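Porin (Rhodobacter blasticus, PDB 3PRN) forms, as a homotrimer, channels in the outer membrane that let small hydrophilic solutes up to about 0.6 kDa diffuse passively. Local coordinates at residues A[5-10]-A[28-33]; A[52-57]-A[117-122]; A[265-270]-A[283-288]. The protein carries 1 engineered substitution. All blocks are in the same frame, centred on the assembly; numbering follows the deposited sequence.

Interaction 1: A[5-10]-A[28-33]; sequences NGYGRF and SSRLRI. With MG (magnesium ion), chain B.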
# COMPACT_ATOMS: atom_id res chain seq x y z
N ASN A 5 -11.39 4.93 -4.99
CA ASN A 5 -11.85 4.95 -6.37
C ASN A 5 -10.64 4.71 -7.27
O ASN A 5 -9.52 4.86 -6.77
CB ASN A 5 -12.61 6.25 -6.73
CG ASN A 5 -11.69 7.47 -6.69
OD1 ASN A 5 -10.92 7.70 -7.63
ND2 ASN A 5 -11.70 8.28 -5.65
N GLY A 6 -10.85 4.52 -8.55
CA GLY A 6 -9.71 4.35 -9.43
C GLY A 6 -10.14 3.89 -10.79
O GLY A 6 -11.32 3.91 -11.13
N TYR A 7 -9.16 3.36 -11.54
CA TYR A 7 -9.41 2.86 -12.88
C TYR A 7 -8.34 1.85 -13.27
O TYR A 7 -7.25 1.79 -12.68
CB TYR A 7 -9.45 3.98 -13.91
CG TYR A 7 -8.19 4.72 -14.28
CD1 TYR A 7 -7.21 4.12 -15.06
CD2 TYR A 7 -8.01 6.03 -13.84
CE1 TYR A 7 -6.04 4.83 -15.39
CE2 TYR A 7 -6.87 6.76 -14.16
CZ TYR A 7 -5.90 6.15 -14.94
OH TYR A 7 -4.77 6.86 -15.29
N GLY A 8 -8.72 0.96 -14.20
CA GLY A 8 -7.75 0.06 -14.78
C GLY A 8 -7.81 0.37 -16.32
O GLY A 8 -8.85 0.85 -16.81
N ARG A 9 -6.68 0.15 -16.97
CA ARG A 9 -6.67 0.27 -18.44
C ARG A 9 -5.66 -0.73 -18.97
O ARG A 9 -4.61 -0.96 -18.34
CB ARG A 9 -6.42 1.68 -18.93
CG ARG A 9 -4.95 2.13 -18.86
CD ARG A 9 -4.84 3.63 -19.19
NE ARG A 9 -3.44 3.99 -19.22
CZ ARG A 9 -3.00 5.27 -19.16
NH1 ARG A 9 -3.82 6.28 -19.06
NH2 ARG A 9 -1.68 5.40 -19.21
N PHE A 10 -5.94 -1.25 -20.17
CA PHE A 10 -4.93 -2.13 -20.80
C PHE A 10 -5.15 -2.10 -22.32
O PHE A 10 -6.29 -1.84 -22.75
CB PHE A 10 -5.00 -3.54 -20.20
CG PHE A 10 -6.29 -4.28 -20.42
CD1 PHE A 10 -6.55 -4.91 -21.62
CD2 PHE A 10 -7.27 -4.36 -19.43
CE1 PHE A 10 -7.74 -5.59 -21.86
CE2 PHE A 10 -8.44 -5.08 -19.66
CZ PHE A 10 -8.68 -5.68 -20.85
N SER A 28 0.48 -2.42 -22.86
CA SER A 28 0.70 -1.39 -21.86
C SER A 28 -0.55 -1.30 -20.98
O SER A 28 -1.66 -1.17 -21.51
CB SER A 28 0.96 -0.03 -22.53
OG SER A 28 1.01 1.01 -21.58
N SER A 29 -0.33 -1.21 -19.67
CA SER A 29 -1.48 -1.20 -18.76
C SER A 29 -1.17 -0.43 -17.50
O SER A 29 -0.00 -0.17 -17.19
CB SER A 29 -1.86 -2.66 -18.46
OG SER A 29 -0.79 -3.31 -17.85
N ARG A 30 -2.24 -0.03 -16.81
CA ARG A 30 -2.05 0.79 -15.60
C ARG A 30 -3.19 0.46 -14.61
O ARG A 30 -4.33 0.32 -15.02
CB ARG A 30 -2.13 2.27 -15.97
CG ARG A 30 -2.28 3.20 -14.74
CD ARG A 30 -2.33 4.66 -15.12
NE ARG A 30 -1.09 5.14 -15.69
CZ ARG A 30 -0.89 6.41 -16.08
NH1 ARG A 30 -1.82 7.34 -15.97
NH2 ARG A 30 0.30 6.69 -16.60
N LEU A 31 -2.86 0.38 -13.34
CA LEU A 31 -3.89 0.27 -12.31
C LEU A 31 -3.75 1.50 -11.40
O LEU A 31 -2.60 1.73 -10.91
CB LEU A 31 -3.78 -1.02 -11.53
CG LEU A 31 -4.63 -1.06 -10.23
CD1 LEU A 31 -6.10 -0.98 -10.62
CD2 LEU A 31 -4.36 -2.36 -9.49
N ARG A 32 -4.79 2.30 -11.22
CA ARG A 32 -4.69 3.44 -10.33
C ARG A 32 -5.76 3.30 -9.21
O ARG A 32 -6.97 3.13 -9.50
CB ARG A 32 -4.91 4.79 -11.07
CG ARG A 32 -4.93 5.97 -10.06
CD ARG A 32 -5.27 7.28 -10.84
NE ARG A 32 -4.08 7.71 -11.56
CZ ARG A 32 -3.98 8.79 -12.34
NH1 ARG A 32 -5.03 9.62 -12.51
NH2 ARG A 32 -2.82 9.06 -12.94
N ILE A 33 -5.33 3.40 -7.95
CA ILE A 33 -6.24 3.43 -6.83
C ILE A 33 -6.03 4.72 -6.05
O ILE A 33 -4.89 4.98 -5.63
CB ILE A 33 -6.01 2.24 -5.87
CG1 ILE A 33 -6.38 0.90 -6.51
CG2 ILE A 33 -6.85 2.34 -4.59
CD1 ILE A 33 -5.62 -0.28 -5.91
MG MG B . 2.50 1.39 -20.23
O HOH W 1 -1.37 2.28 -19.69
O HOH W 2 1.07 2.34 -18.42
O HOH W 3 4.25 2.20 -18.65
O HOH W 4 4.37 0.93 -21.49
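Asn5 meets the second strand through its carbonyl: Asn5 O lies 3.6 Å from Ile33 CA in a CA-H...O contact, while its side chain turns to Asn34. Gly6 comes closer still, its CA 3.0 Å from Arg32 O, a spacing that leaves little room for a side chain. Tyr7 and Arg32 form a hydrogen-bonded pair, each backbone N-H answering the other's carbonyl. The Tyr7 ring leans over the neighbouring strand because CG sits between the backbone N and the carbonyl carbon (chi1 70°). There Arg32 CB lies over the middle of one ring face in a CH-pi contact, 4.2 Å from the centroid, and the phenol oxygen lies above the face of the Arg32 guanidinium, whose NE is hydrogen-bonded to Gln54. That same oxygen accepts from Arg30: NH1 reaches Tyr7 OH at 3.1 Å, within the guanidinium plane and fairly straight (163°). Gly8 adds a CA-H...O contact to Arg30 O. Arg9 pairs with Arg30 through two backbone bonds, and their side chains run alongside, pointing the same way, with the guanidinium groups stacked 3.9 Å apart between centres and planes 25° from parallel. Asp56, salt-bridged to Arg30, and Glu103, touching Arg9, probably ease this meeting of like charges. Arg9 NE also donates to a water at 2.7 Å, which in turn donates to Ser28 OG, a magnesium ligand that is hydrogen-bonded to Glu103 as well. Phe10 CB lies 3.7 Å from Ser29 CB. This antiparallel hairpin illustrates the two-sided porin wall: the tyrosine and arginines crowd one face, whereas Phe10, Ser29, Leu31 and Ile33 on the other pack against a second subunit. Strand 279-288 flanks 5-10, and strand 46-56 flanks 28-33.

Interaction 2: A[52-57]-A[117-122]; sequences RMQWDD and YNSKYD. With MG (magnesium ion), chain B; C8E ((hydroxyethyloxy)tri(ethyloxy)octane), chain C.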
# COMPACT_ATOMS: atom_id res chain seq x y z
N ARG A 52 -2.28 8.04 -3.39
CA ARG A 52 -2.47 7.26 -4.62
C ARG A 52 -1.53 6.04 -4.65
O ARG A 52 -0.35 6.11 -4.24
CB ARG A 52 -2.16 8.14 -5.85
CG ARG A 52 -2.27 7.46 -7.21
CD ARG A 52 -2.31 8.49 -8.35
NE ARG A 52 -3.61 9.27 -8.26
CZ ARG A 52 -3.85 10.30 -9.06
NH1 ARG A 52 -2.94 10.69 -10.01
NH2 ARG A 52 -5.00 10.95 -9.01
N MET A 53 -2.02 4.91 -5.15
CA MET A 53 -1.24 3.70 -5.39
C MET A 53 -1.45 3.41 -6.89
O MET A 53 -2.55 3.20 -7.36
CB MET A 53 -1.71 2.48 -4.58
CG MET A 53 -1.41 2.74 -3.07
SD MET A 53 -2.06 1.29 -2.11
CE MET A 53 -0.66 0.20 -2.39
N GLN A 54 -0.38 3.64 -7.68
CA GLN A 54 -0.47 3.43 -9.11
C GLN A 54 0.63 2.49 -9.59
O GLN A 54 1.78 2.70 -9.20
CB GLN A 54 -0.34 4.75 -9.86
CG GLN A 54 -0.53 4.63 -11.39
CD GLN A 54 -0.48 6.02 -11.99
OE1 GLN A 54 -1.36 6.84 -11.61
NE2 GLN A 54 0.47 6.31 -12.87
N TRP A 55 0.24 1.54 -10.42
CA TRP A 55 1.18 0.62 -11.02
C TRP A 55 1.08 0.80 -12.56
O TRP A 55 -0.03 0.91 -13.12
CB TRP A 55 0.80 -0.86 -10.65
CG TRP A 55 1.70 -1.84 -11.38
CD1 TRP A 55 2.93 -2.29 -10.97
CD2 TRP A 55 1.41 -2.49 -12.63
NE1 TRP A 55 3.42 -3.18 -11.89
CE2 TRP A 55 2.53 -3.32 -12.93
CE3 TRP A 55 0.37 -2.42 -13.55
CZ2 TRP A 55 2.61 -4.06 -14.11
CZ3 TRP A 55 0.43 -3.17 -14.71
CH2 TRP A 55 1.58 -4.00 -14.99
N ASP A 56 2.22 0.80 -13.21
CA ASP A 56 2.32 0.80 -14.66
C ASP A 56 3.20 -0.37 -15.14
O ASP A 56 4.14 -0.76 -14.47
CB ASP A 56 2.94 2.13 -15.17
CG ASP A 56 1.93 3.29 -15.00
OD1 ASP A 56 1.17 3.52 -15.94
OD2 ASP A 56 1.97 3.97 -13.96
N ASP A 57 2.90 -0.90 -16.32
CA ASP A 57 3.76 -1.96 -16.87
C ASP A 57 5.18 -1.40 -16.96
O ASP A 57 5.42 -0.21 -17.27
CB ASP A 57 3.24 -2.46 -18.23
CG ASP A 57 3.36 -1.35 -19.25
OD1 ASP A 57 2.44 -0.51 -19.31
OD2 ASP A 57 4.40 -1.29 -19.95
N TYR A 117 1.18 17.24 -9.86
CA TYR A 117 0.98 16.19 -8.85
C TYR A 117 1.84 14.94 -9.12
O TYR A 117 1.80 14.42 -10.23
CB TYR A 117 -0.50 15.78 -8.91
CG TYR A 117 -0.92 14.76 -7.86
CD1 TYR A 117 -1.02 15.09 -6.53
CD2 TYR A 117 -1.18 13.45 -8.25
CE1 TYR A 117 -1.42 14.14 -5.57
CE2 TYR A 117 -1.60 12.49 -7.31
CZ TYR A 117 -1.72 12.84 -5.99
OH TYR A 117 -2.10 11.89 -5.06
N ASN A 118 2.52 14.43 -8.11
CA ASN A 118 3.40 13.25 -8.36
C ASN A 118 2.63 11.99 -8.05
O ASN A 118 2.27 11.76 -6.86
CB ASN A 118 4.65 13.34 -7.46
CG ASN A 118 5.44 14.62 -7.80
OD1 ASN A 118 5.77 14.83 -8.96
ND2 ASN A 118 5.74 15.42 -6.80
N SER A 119 2.35 11.18 -9.06
CA SER A 119 1.53 10.00 -8.84
C SER A 119 2.23 8.87 -8.11
O SER A 119 1.49 8.02 -7.58
CB SER A 119 0.97 9.44 -10.15
OG SER A 119 -0.06 10.27 -10.64
N LYS A 120 3.55 8.84 -8.07
CA LYS A 120 4.29 7.76 -7.51
C LYS A 120 5.47 8.22 -6.65
O LYS A 120 5.76 9.42 -6.70
CB LYS A 120 4.96 6.98 -8.68
CG LYS A 120 3.87 6.27 -9.50
CD LYS A 120 4.56 5.38 -10.53
CE LYS A 120 3.52 4.65 -11.35
NZ LYS A 120 4.11 3.90 -12.48
N TYR A 121 6.13 7.30 -5.99
CA TYR A 121 7.31 7.58 -5.20
C TYR A 121 8.44 7.94 -6.20
O TYR A 121 8.29 7.73 -7.42
CB TYR A 121 7.68 6.35 -4.37
CG TYR A 121 8.29 5.22 -5.23
CD1 TYR A 121 9.66 5.15 -5.51
CD2 TYR A 121 7.48 4.23 -5.73
CE1 TYR A 121 10.21 4.12 -6.24
CE2 TYR A 121 7.99 3.19 -6.49
CZ TYR A 121 9.35 3.13 -6.73
OH TYR A 121 9.83 2.08 -7.52
N ASP A 122 9.52 8.51 -5.74
CA ASP A 122 10.67 8.80 -6.64
C ASP A 122 11.94 8.19 -6.03
O ASP A 122 12.36 8.68 -4.99
CB ASP A 122 10.88 10.30 -6.78
CG ASP A 122 12.09 10.62 -7.67
OD1 ASP A 122 12.97 9.79 -7.93
OD2 ASP A 122 12.13 11.76 -8.15
MG MG B . 2.50 1.39 -20.23
C1 C8E C . 8.48 3.68 0.60
C2 C8E C . 7.76 3.30 -0.61
C3 C8E C . 8.49 2.30 -1.39
C4 C8E C . 9.21 3.05 -2.42
C5 C8E C . 10.63 2.69 -2.19
C6 C8E C . 11.15 1.98 -3.32
C7 C8E C . 12.55 2.27 -3.18
C8 C8E C . 13.33 1.49 -4.15
O9 C8E C . 14.58 2.03 -4.61
C10 C8E C . 15.69 1.84 -3.75
C11 C8E C . 16.89 2.43 -4.43
O12 C8E C . 17.13 1.87 -5.76
C13 C8E C . 16.60 2.56 -6.95
C14 C8E C . 15.42 1.99 -7.80
O15 C8E C . 15.17 2.07 -9.25
C16 C8E C . 14.11 2.99 -9.58
C17 C8E C . 12.67 2.65 -9.18
O18 C8E C . 11.47 3.31 -9.53
C19 C8E C . 11.11 3.59 -10.91
C20 C8E C . 9.67 3.02 -11.40
O21 C8E C . 9.87 2.09 -12.48
O HOH W 5 1.55 5.37 -6.48
O HOH W 6 0.49 9.29 -13.73
O HOH W 2 1.07 2.34 -18.42
O HOH W 3 4.25 2.20 -18.65
O HOH W 4 4.37 0.93 -21.49
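Tyr117 approaches Arg52 edge-on: its CE2 stands 3.5 Å from Arg52 NH1, above one face of the guanidinium near the rim, with ring and guanidinium planes 71° apart. Ser119 takes that group from another direction, Arg52 NH1 donating to Ser119 OG at 3.0 Å in the guanidinium plane, while Arg52 NE is held by Asn34. A water accepts from Gln54 N and lies within hydrogen-bonding distance of Ser119 O. Tyr117 and Ser119 belong to the long loop between the fifth and sixth strands, which in trimeric porins folds into the barrel and narrows the channel; here it is fastened to the wall at strand 46-56. Lys120 runs fully extended from CG and crosses the Gln54 side chain at about a right angle. Its NZ forms a salt bridge with Asp56 OD2 at 2.6 Å, arriving on the anti side of the carboxylate, and shares itself with Asp59. The syn lone pair of Asp56 OD2 is used by Gln54 NE2, whose amide is also held through OE1 by Arg32 NE, so two donors grip one atom and fix the carboxylate's rotation, while Asp56 OD1 is salt-bridged to Arg30. Tyr121 turns from the strand to a bound detergent, whose C4 lies over one face of its ring.

Interaction 3: A[265-270]-A[283-288]; sequences VKVSGS and VGVRFD. With C8E ((hydroxyethyloxy)tri(ethyloxy)octane), chain D.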
# COMPACT_ATOMS: atom_id res chain seq x y z
N VAL A 265 -16.98 2.66 -19.01
CA VAL A 265 -16.09 1.81 -19.84
C VAL A 265 -15.85 2.47 -21.21
O VAL A 265 -16.81 2.71 -21.97
CB VAL A 265 -16.65 0.41 -20.08
CG1 VAL A 265 -15.70 -0.44 -20.95
CG2 VAL A 265 -16.84 -0.39 -18.79
N LYS A 266 -14.59 2.80 -21.51
CA LYS A 266 -14.36 3.51 -22.79
C LYS A 266 -13.30 2.84 -23.61
O LYS A 266 -12.23 2.49 -23.05
CB LYS A 266 -14.05 4.96 -22.42
CG LYS A 266 -13.41 5.75 -23.50
CD LYS A 266 -13.78 7.21 -23.41
CE LYS A 266 -12.79 7.97 -22.56
NZ LYS A 266 -13.53 9.19 -22.01
N VAL A 267 -13.55 2.56 -24.90
CA VAL A 267 -12.52 1.93 -25.76
C VAL A 267 -11.90 3.04 -26.62
O VAL A 267 -12.68 3.88 -27.12
CB VAL A 267 -13.13 0.90 -26.68
CG1 VAL A 267 -12.09 0.15 -27.53
CG2 VAL A 267 -13.84 -0.13 -25.80
N SER A 268 -10.59 3.20 -26.66
CA SER A 268 -10.02 4.33 -27.41
C SER A 268 -8.79 3.85 -28.17
O SER A 268 -8.14 2.87 -27.79
CB SER A 268 -9.47 5.47 -26.54
OG SER A 268 -10.46 5.91 -25.62
N GLY A 269 -8.48 4.57 -29.22
CA GLY A 269 -7.31 4.26 -30.05
C GLY A 269 -6.83 5.53 -30.78
O GLY A 269 -7.60 6.47 -30.88
N SER A 270 -5.55 5.53 -31.22
CA SER A 270 -5.11 6.73 -31.92
C SER A 270 -3.91 6.32 -32.78
O SER A 270 -3.38 5.26 -32.55
CB SER A 270 -4.73 7.87 -31.00
OG SER A 270 -3.52 7.56 -30.30
N VAL A 283 -4.42 1.15 -28.98
CA VAL A 283 -5.82 0.76 -28.91
C VAL A 283 -5.98 0.03 -27.57
O VAL A 283 -5.21 -0.88 -27.26
CB VAL A 283 -6.30 -0.10 -30.10
CG1 VAL A 283 -5.63 -1.44 -30.21
CG2 VAL A 283 -7.83 -0.29 -30.02
N GLY A 284 -6.97 0.43 -26.80
CA GLY A 284 -7.20 -0.19 -25.49
C GLY A 284 -8.52 0.23 -24.86
O GLY A 284 -9.32 0.97 -25.46
N VAL A 285 -8.70 -0.27 -23.64
CA VAL A 285 -9.88 0.01 -22.81
C VAL A 285 -9.50 0.57 -21.46
O VAL A 285 -8.49 0.19 -20.88
CB VAL A 285 -10.65 -1.26 -22.41
CG1 VAL A 285 -12.16 -1.14 -22.59
CG2 VAL A 285 -10.22 -2.51 -23.17
N ARG A 286 -10.33 1.45 -21.00
CA ARG A 286 -10.22 1.99 -19.66
C ARG A 286 -11.59 1.72 -18.98
O ARG A 286 -12.66 1.97 -19.58
CB ARG A 286 -9.93 3.48 -19.68
CG ARG A 286 -9.93 4.08 -18.27
CD ARG A 286 -9.92 5.60 -18.28
NE ARG A 286 -10.41 6.18 -17.02
CZ ARG A 286 -9.85 7.24 -16.44
NH1 ARG A 286 -8.78 7.84 -16.97
NH2 ARG A 286 -10.30 7.79 -15.30
N PHE A 287 -11.57 1.30 -17.74
CA PHE A 287 -12.77 1.09 -16.97
C PHE A 287 -12.58 1.74 -15.58
O PHE A 287 -11.56 1.58 -14.95
CB PHE A 287 -13.16 -0.37 -16.88
CG PHE A 287 -12.06 -1.31 -16.43
CD1 PHE A 287 -11.08 -1.75 -17.31
CD2 PHE A 287 -12.01 -1.70 -15.10
CE1 PHE A 287 -10.10 -2.68 -16.90
CE2 PHE A 287 -11.03 -2.60 -14.68
CZ PHE A 287 -10.09 -3.08 -15.58
N ASP A 288 -13.58 2.50 -15.15
CA ASP A 288 -13.54 3.26 -13.93
C ASP A 288 -14.31 2.49 -12.85
O ASP A 288 -15.32 1.86 -13.19
CB ASP A 288 -14.20 4.64 -14.14
CG ASP A 288 -13.20 5.52 -14.88
OD1 ASP A 288 -13.08 5.42 -16.16
OD2 ASP A 288 -12.45 6.33 -14.22
C1 C8E D . -0.53 -4.28 -33.88
C2 C8E D . 0.02 -2.91 -33.68
C3 C8E D . -0.96 -1.88 -33.95
C4 C8E D . -1.70 -1.67 -32.68
C5 C8E D . -2.22 -0.29 -32.86
C6 C8E D . -3.66 -0.34 -32.91
C7 C8E D . -3.96 0.86 -33.68
C8 C8E D . -5.43 0.86 -33.92
O9 C8E D . -6.15 2.10 -33.95
C10 C8E D . -6.01 2.89 -35.13
C11 C8E D . -6.42 4.29 -34.76
O12 C8E D . -7.88 4.40 -34.75
C13 C8E D . -8.36 5.61 -35.39
C14 C8E D . -9.33 5.70 -36.61
O15 C8E D . -9.63 6.95 -37.32
C16 C8E D . -11.02 7.33 -37.13
C17 C8E D . -12.00 6.70 -38.13
O18 C8E D . -13.31 7.16 -38.50
C19 C8E D . -14.30 7.38 -37.47
C20 C8E D . -15.38 6.32 -36.99
O21 C8E D . -14.77 5.20 -36.28
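The last hairpin of the 16-stranded porin barrel pairs strand 265-273 with strand 279-288, and within it Val265 to Gly269 face Val283 to Phe287 in antiparallel register, the N-to-C directions of the two short segments 153° apart. Two hydrogen-bonded pairs carry the backbone. Lys266 N donates to Arg286 O at 2.9 Å and Arg286 N answers to Lys266 O; Ser268 and Gly284 repeat the pattern, with Gly284 N 2.9 Å from Ser268 O. On one face the valines touch. Val285 CG1 meets two of them, Val265 CG1 at 4.0 Å and Val267 CG2 at 3.8 Å, while Val265 CG2 touches Phe287 CB. Phe47 of a second subunit lies against this apolar face, packing on Val265 and Val285 and meeting the Phe287 ring, so the hairpin also forms part of the trimer contact. The other face is polar. With CG anti to the backbone N (chi1 175°) and the chain extended to NE, Arg286 reaches along its own strand to Asp288 and grips it side-on, NE bonding OD1 at 2.9 Å and NH2 bonding OD2 at 2.8 Å, the latter through the syn lone pair. This two-pronged salt bridge holds the guanidinium beside Tyr7, with which it makes a cation-pi contact. A leucine in place of Arg286 would probably leave the Asp288 carboxylate without its mate and free to turn, and deprive the Tyr7 ring of its cation. At the opposite end of the pairing, Val283 faces Gly269 and places its CG1 3.5 Å from C6 of a bound detergent molecule.

Interactions 1 and 3 show one principle, backbone pairing within a barrel hairpin, and are largely buried; interaction 2, partly buried, instead ties an inward-folded loop to the wall through side chains and water. The hairpins meet where the barrel closes, since strands 2-15 and 279-288 are neighbours joined by backbone bonds such as Gly8 O to Phe287 N. Interaction 2 touches interaction 1 through the adjacent strands 25-39 and 46-56, and both share the magnesium ion, bound by Ser28 and Asp57. Interaction 2 stays about 9 Å from interaction 3 at the nearest atoms. Stacked arginines mark 5-10/28-33, anchored lysine marks 52-57/117-122, and valines in apolar contact mark 265-270/283-288.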